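ABC-type transport system, sugar-family extracellular solute-binding protein (Peptoclostridium difficile 630, PDB 6HNI) binds tyrosine between its two lobes as the extracellular substrate-binding lipoprotein of an ABC transporter, probably delivering it for uptake, and also has adhesive properties. Local coordinates at residues T232-P237 with I297-M303; V23-G27 with E57-D62. The protein carries 1 engineered substitution. All coordinates share one frame; numbering follows the deposited sequence.

Interaction 1: T232-P237 with I297-M303; sequences TENKIP and ILKALGM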
loop_
_atom_site.group_PDB
_atom_site.type_symbol
_atom_site.label_atom_id
_atom_site.label_comp_id
_atom_site.label_asym_id
_atom_site.label_seq_id
_atom_site.Cartn_x
_atom_site.Cartn_y
_atom_site.Cartn_z
ATOM N N THR A 232 15.754 -4.225 14.585
ATOM C CA THR A 232 16.168 -5.577 14.871
ATOM C C THR A 232 17.393 -5.567 15.793
ATOM O O THR A 232 17.504 -6.405 16.686
ATOM C CB THR A 232 16.421 -6.379 13.574
ATOM O OG1 THR A 232 15.246 -6.304 12.773
ATOM C CG2 THR A 232 16.691 -7.835 13.863
ATOM N N GLU A 233 18.302 -4.624 15.579
ATOM C CA GLU A 233 19.471 -4.435 16.476
ATOM C C GLU A 233 19.073 -4.144 17.930
ATOM O O GLU A 233 19.734 -4.585 18.854
ATOM C CB GLU A 233 20.397 -3.323 15.945
ATOM C CG GLU A 233 21.322 -3.833 14.858
ATOM C CD GLU A 233 22.445 -2.898 14.441
ATOM O OE1 GLU A 233 22.590 -1.801 15.018
ATOM O OE2 GLU A 233 23.193 -3.287 13.509
ATOM N N ASN A 234 17.932 -3.451 18.054
ATOM C CA ASN A 234 17.282 -3.076 19.307
ATOM C C ASN A 234 16.226 -4.065 19.816
ATOM O O ASN A 234 15.543 -3.809 20.802
ATOM C CB ASN A 234 16.809 -1.621 19.209
ATOM C CG ASN A 234 17.994 -0.652 19.213
ATOM O OD1 ASN A 234 18.628 -0.487 20.244
ATOM N ND2 ASN A 234 18.354 -0.089 18.065
ATOM N N LYS A 235 16.095 -5.217 19.116
ATOM C CA LYS A 235 15.199 -6.316 19.512
ATOM C C LYS A 235 13.721 -5.894 19.554
ATOM O O LYS A 235 12.947 -6.410 20.339
ATOM C CB LYS A 235 15.637 -6.962 20.855
ATOM C CG LYS A 235 17.080 -7.399 20.890
ATOM C CD LYS A 235 17.435 -8.491 19.911
ATOM C CE LYS A 235 18.950 -8.663 19.917
ATOM N NZ LYS A 235 19.324 -10.088 19.771
ATOM N N ILE A 236 13.344 -4.964 18.666
ATOM C CA ILE A 236 11.956 -4.489 18.530
ATOM C C ILE A 236 11.301 -5.249 17.376
ATOM O O ILE A 236 11.755 -5.099 16.236
ATOM C CB ILE A 236 11.881 -2.960 18.243
ATOM C CG1 ILE A 236 12.581 -2.129 19.354
ATOM C CG2 ILE A 236 10.429 -2.472 18.127
ATOM C CD1 ILE A 236 12.702 -0.651 19.010
ATOM N N PRO A 237 10.244 -6.053 17.674
ATOM C CA PRO A 237 9.465 -6.679 16.557
ATOM C C PRO A 237 8.733 -5.608 15.776
ATOM O O PRO A 237 8.149 -4.669 16.334
ATOM C CB PRO A 237 8.496 -7.613 17.274
ATOM C CG PRO A 237 8.872 -7.614 18.727
ATOM C CD PRO A 237 9.728 -6.434 19.008
ATOM N N ILE A 297 14.572 -12.529 10.156
ATOM C CA ILE A 297 14.284 -11.577 11.251
ATOM C C ILE A 297 13.821 -12.321 12.503
ATOM O O ILE A 297 14.266 -11.997 13.595
ATOM C CB ILE A 297 13.236 -10.509 10.815
ATOM C CG1 ILE A 297 13.749 -9.673 9.648
ATOM C CG2 ILE A 297 12.856 -9.574 11.945
ATOM C CD1 ILE A 297 15.038 -8.914 9.877
ATOM N N LEU A 298 12.987 -13.350 12.338
ATOM C CA LEU A 298 12.531 -14.190 13.440
ATOM C C LEU A 298 13.730 -14.766 14.209
ATOM O O LEU A 298 13.777 -14.702 15.432
ATOM C CB LEU A 298 11.689 -15.345 12.943
ATOM C CG LEU A 298 10.990 -16.214 13.984
ATOM C CD1 LEU A 298 9.837 -15.491 14.641
ATOM C CD2 LEU A 298 10.496 -17.468 13.313
ATOM N N LYS A 299 14.687 -15.319 13.462
ATOM C CA LYS A 299 15.874 -15.907 14.045
ATOM C C LYS A 299 16.753 -14.831 14.693
ATOM O O LYS A 299 17.273 -15.041 15.796
ATOM C CB LYS A 299 16.670 -16.692 12.993
ATOM C CG LYS A 299 17.933 -17.335 13.560
ATOM C CD LYS A 299 18.674 -18.114 12.494
ATOM C CE LYS A 299 20.093 -18.399 12.947
ATOM N NZ LYS A 299 20.834 -19.135 11.892
ATOM N N ALA A 300 16.926 -13.690 14.041
ATOM C CA ALA A 300 17.712 -12.587 14.624
ATOM C C ALA A 300 17.140 -12.098 15.958
ATOM O O ALA A 300 17.899 -11.660 16.836
ATOM C CB ALA A 300 17.831 -11.427 13.651
ATOM N N LEU A 301 15.817 -12.173 16.131
ATOM C CA LEU A 301 15.160 -11.792 17.403
ATOM C C LEU A 301 15.186 -12.905 18.469
ATOM O O LEU A 301 14.668 -12.720 19.569
ATOM C CB LEU A 301 13.714 -11.343 17.135
ATOM C CG LEU A 301 13.572 -10.063 16.285
ATOM C CD1 LEU A 301 12.131 -9.828 15.984
ATOM C CD2 LEU A 301 14.064 -8.810 17.011
ATOM N N GLY A 302 15.740 -14.057 18.107
ATOM C CA GLY A 302 15.836 -15.218 18.964
ATOM C C GLY A 302 14.514 -15.923 19.156
ATOM O O GLY A 302 14.327 -16.584 20.171
ATOM N N MET A 303 13.595 -15.790 18.204
ATOM C CA MET A 303 12.286 -16.413 18.323
ATOM C C MET A 303 12.203 -17.768 17.625
ATOM O O MET A 303 12.916 -18.038 16.644
ATOM C CB MET A 303 11.235 -15.466 17.762
ATOM C CG MET A 303 11.107 -14.163 18.553
ATOM S SD MET A 303 9.912 -13.102 17.691
ATOM C CE MET A 303 9.930 -11.680 18.767
#

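Interaction 2: V23-G27 with E57-D62; sequences VKKIG and ENIDID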
loop_
_atom_site.group_PDB
_atom_site.type_symbol
_atom_site.label_atom_id
_atom_site.label_comp_id
_atom_site.label_asym_id
_atom_site.label_seq_id
_atom_site.Cartn_x
_atom_site.Cartn_y
_atom_site.Cartn_z
ATOM N N VAL A 23 -6.038 1.694 -31.513
ATOM C CA VAL A 23 -5.186 1.240 -30.365
ATOM C C VAL A 23 -5.538 2.113 -29.144
ATOM O O VAL A 23 -5.473 3.347 -29.237
ATOM C CB VAL A 23 -3.665 1.409 -30.704
ATOM C CG1 VAL A 23 -2.769 1.123 -29.497
ATOM C CG2 VAL A 23 -3.269 0.554 -31.915
ATOM N N LYS A 24 -5.910 1.488 -28.020
ATOM C CA LYS A 24 -6.219 2.222 -26.806
ATOM C C LYS A 24 -4.903 2.528 -26.094
ATOM O O LYS A 24 -4.033 1.662 -25.976
ATOM C CB LYS A 24 -7.176 1.394 -25.907
ATOM C CG LYS A 24 -8.605 1.150 -26.472
ATOM C CD LYS A 24 -9.375 2.449 -26.516
ATOM C CE LYS A 24 -10.631 2.403 -27.333
ATOM N NZ LYS A 24 -11.745 1.739 -26.668
ATOM N N LYS A 25 -4.780 3.783 -25.667
ATOM C CA LYS A 25 -3.557 4.258 -24.990
ATOM C C LYS A 25 -3.811 4.401 -23.485
ATOM O O LYS A 25 -4.713 5.107 -23.060
ATOM C CB LYS A 25 -3.092 5.584 -25.605
ATOM C CG LYS A 25 -2.862 5.403 -27.122
ATOM C CD LYS A 25 -2.459 6.615 -27.932
ATOM C CE LYS A 25 -2.423 6.246 -29.429
ATOM N NZ LYS A 25 -3.787 6.010 -29.989
ATOM N N ILE A 26 -3.046 3.614 -22.757
ATOM C CA ILE A 26 -3.181 3.527 -21.306
ATOM C C ILE A 26 -1.916 4.142 -20.718
ATOM O O ILE A 26 -0.829 3.801 -21.070
ATOM C CB ILE A 26 -3.325 2.065 -20.834
ATOM C CG1 ILE A 26 -4.540 1.375 -21.501
ATOM C CG2 ILE A 26 -3.321 2.012 -19.304
ATOM C CD1 ILE A 26 -4.615 -0.082 -21.122
ATOM N N GLY A 27 -2.121 5.044 -19.763
ATOM C CA GLY A 27 -1.004 5.565 -18.937
ATOM C C GLY A 27 -1.023 4.916 -17.570
ATOM O O GLY A 27 -2.091 4.872 -16.948
ATOM N N GLU A 57 0.117 -4.417 -29.413
ATOM C CA GLU A 57 -0.888 -4.958 -30.349
ATOM C C GLU A 57 -2.131 -4.055 -30.425
ATOM O O GLU A 57 -2.200 -3.192 -31.289
ATOM C CB GLU A 57 -1.206 -6.438 -30.040
ATOM C CG GLU A 57 0.006 -7.350 -30.261
ATOM C CD GLU A 57 -0.296 -8.843 -30.230
ATOM O OE1 GLU A 57 -1.451 -9.229 -29.940
ATOM O OE2 GLU A 57 0.634 -9.642 -30.505
ATOM N N ASN A 58 -3.094 -4.232 -29.535
ATOM C CA ASN A 58 -4.323 -3.380 -29.538
ATOM C C ASN A 58 -4.372 -2.388 -28.367
ATOM O O ASN A 58 -5.342 -1.602 -28.215
ATOM C CB ASN A 58 -5.577 -4.239 -29.549
ATOM C CG ASN A 58 -5.611 -5.251 -28.416
ATOM O OD1 ASN A 58 -4.564 -5.632 -27.846
ATOM N ND2 ASN A 58 -6.813 -5.703 -28.089
ATOM N N ILE A 59 -3.315 -2.417 -27.553
ATOM C CA ILE A 59 -3.092 -1.346 -26.549
ATOM C C ILE A 59 -1.669 -0.865 -26.633
ATOM O O ILE A 59 -0.794 -1.567 -27.140
ATOM C CB ILE A 59 -3.471 -1.734 -25.114
ATOM C CG1 ILE A 59 -2.575 -2.845 -24.565
ATOM C CG2 ILE A 59 -4.955 -2.027 -25.024
ATOM C CD1 ILE A 59 -2.800 -3.145 -23.097
ATOM N N ASP A 60 -1.480 0.345 -26.099
ATOM C CA ASP A 60 -0.173 0.921 -25.851
ATOM C C ASP A 60 -0.124 1.320 -24.381
ATOM O O ASP A 60 -0.950 2.076 -23.937
ATOM C CB ASP A 60 0.041 2.173 -26.673
ATOM C CG ASP A 60 1.351 2.843 -26.323
ATOM O OD1 ASP A 60 2.367 2.373 -26.859
ATOM O OD2 ASP A 60 1.376 3.791 -25.475
ATOM N N ILE A 61 0.825 0.737 -23.674
ATOM C CA ILE A 61 1.013 1.052 -22.244
ATOM C C ILE A 61 2.220 2.001 -22.096
ATOM O O ILE A 61 3.331 1.642 -22.479
ATOM C CB ILE A 61 1.196 -0.236 -21.431
ATOM C CG1 ILE A 61 -0.020 -1.176 -21.552
ATOM C CG2 ILE A 61 1.420 0.096 -19.980
ATOM C CD1 ILE A 61 0.155 -2.510 -20.833
ATOM N N ASP A 62 1.983 3.188 -21.510
ATOM C CA ASP A 62 3.020 4.193 -21.214
ATOM C C ASP A 62 3.176 4.172 -19.679
ATOM O O ASP A 62 2.371 4.764 -18.927
ATOM C CB ASP A 62 2.493 5.542 -21.708
ATOM C CG ASP A 62 3.431 6.708 -21.491
ATOM O OD1 ASP A 62 4.518 6.525 -20.897
ATOM O OD2 ASP A 62 3.047 7.833 -21.948
#

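Interaction 1: T232-P237 with I297-M303
Leu301 pushes its two methyl groups against the chain that leaves helix 224-233, and more of its own surface is buried here than that of any other residue in the contact. CD2 lies over the backbone of Lys235, 3.7 Å from Lys235 CA, while CD1 is turned to the proline two residues on, 4.2 Å from Pro237 CA. The fork is aimed this way by CG standing opposite the carbonyl carbon (chi1 -65°) and by an extended chi2 of 174°. Beside it, Thr232 presents its methyl to Ala300, CG2 to CB at 3.8 Å. The Thr232 hydroxyl is bonded to Ser228 O in its own helix, and its flank meets Ile297 in a van der Waals contact, Thr232 OG1 to Ile297 CD1 at 3.9 Å. At the other end the straight chain of Met303 brings CE to 4.2 Å from Pro237 CG, and Phe151 of helix 148-151 also touches Met303. Lys235 NZ approaches Ala300 O at 3.6 Å without forming a hydrogen bond, and no hydrogen bond joins the two segments. Both chains turn here with positive phi, at Lys235 and at Gly302. The contact thus packs together two helix C-termini, each closed by a Schellman motif.

Interaction 2: V23-G27 with E57-D62
With chi1 at 66°, Ile59 holds CG1 between its backbone N and carbonyl carbon, and Ile26 sets its own CG1 beside the backbone N (chi1 -58°). Both chains are extended at chi2, and they cross at an angle so that Ile26 CD1 meets Ile59 CD1 at 4.1 Å. Leu48 of helix 35-50 touches both isoleucines, which places this pair beneath the helix. Ile59 CG2 turns to the stem of Lys24, 4.2 Å from Lys24 CB, before the lysine chain bends away. Val23 works from the strand end: its CG1 rests on the neighbouring peptide, 3.7 Å from Asp60 N, and lies beside Asp60 CB.

The backbones run parallel; the axes of segments 24-27 and 59-62 approach to 4.7 Å and are inclined by 19°. Lys24 and Ile26 each use both N and O toward the partner strand. Ile26 N donates to Asp60 O at 2.9 Å, and Asp62 N returns a bond of 2.9 Å to Ile26 O. Lys24 N to Asn58 O, at the start of the ladder, is longer at 3.1 Å. On the face with Asp60, Lys25 NZ curls back to Val23 O, whereas Asp62 reaches Lys85 in a salt bridge and Gln64 in a hydrogen bond. Strand 24-30, helix 35-50 and strand 59-65 form a beta-alpha-beta unit, the repeating element of the Rossmann-like lobes of periplasmic-binding-protein folds.

From the N terminus, interaction 2 closes first: the chain leaves strand 24-30, passes through helix 35-50 and returns at strand 59-65, a loop of 29 residues between the segments. It joins the edge strand of the five-stranded parallel sheet to its neighbour. Interaction 1 opens much later, at the end of helix 224-233, and closes after 59 residues with the end of helix 295-300. That second loop takes in strand 238-240, the edge of the four-stranded sheet, and strands 252-255 and 290-294 of the mixed sheet. The loops are in series, neither nested nor crossed. Their contacts lie on opposite sides of the chain's centre, with centres about 46 Å apart.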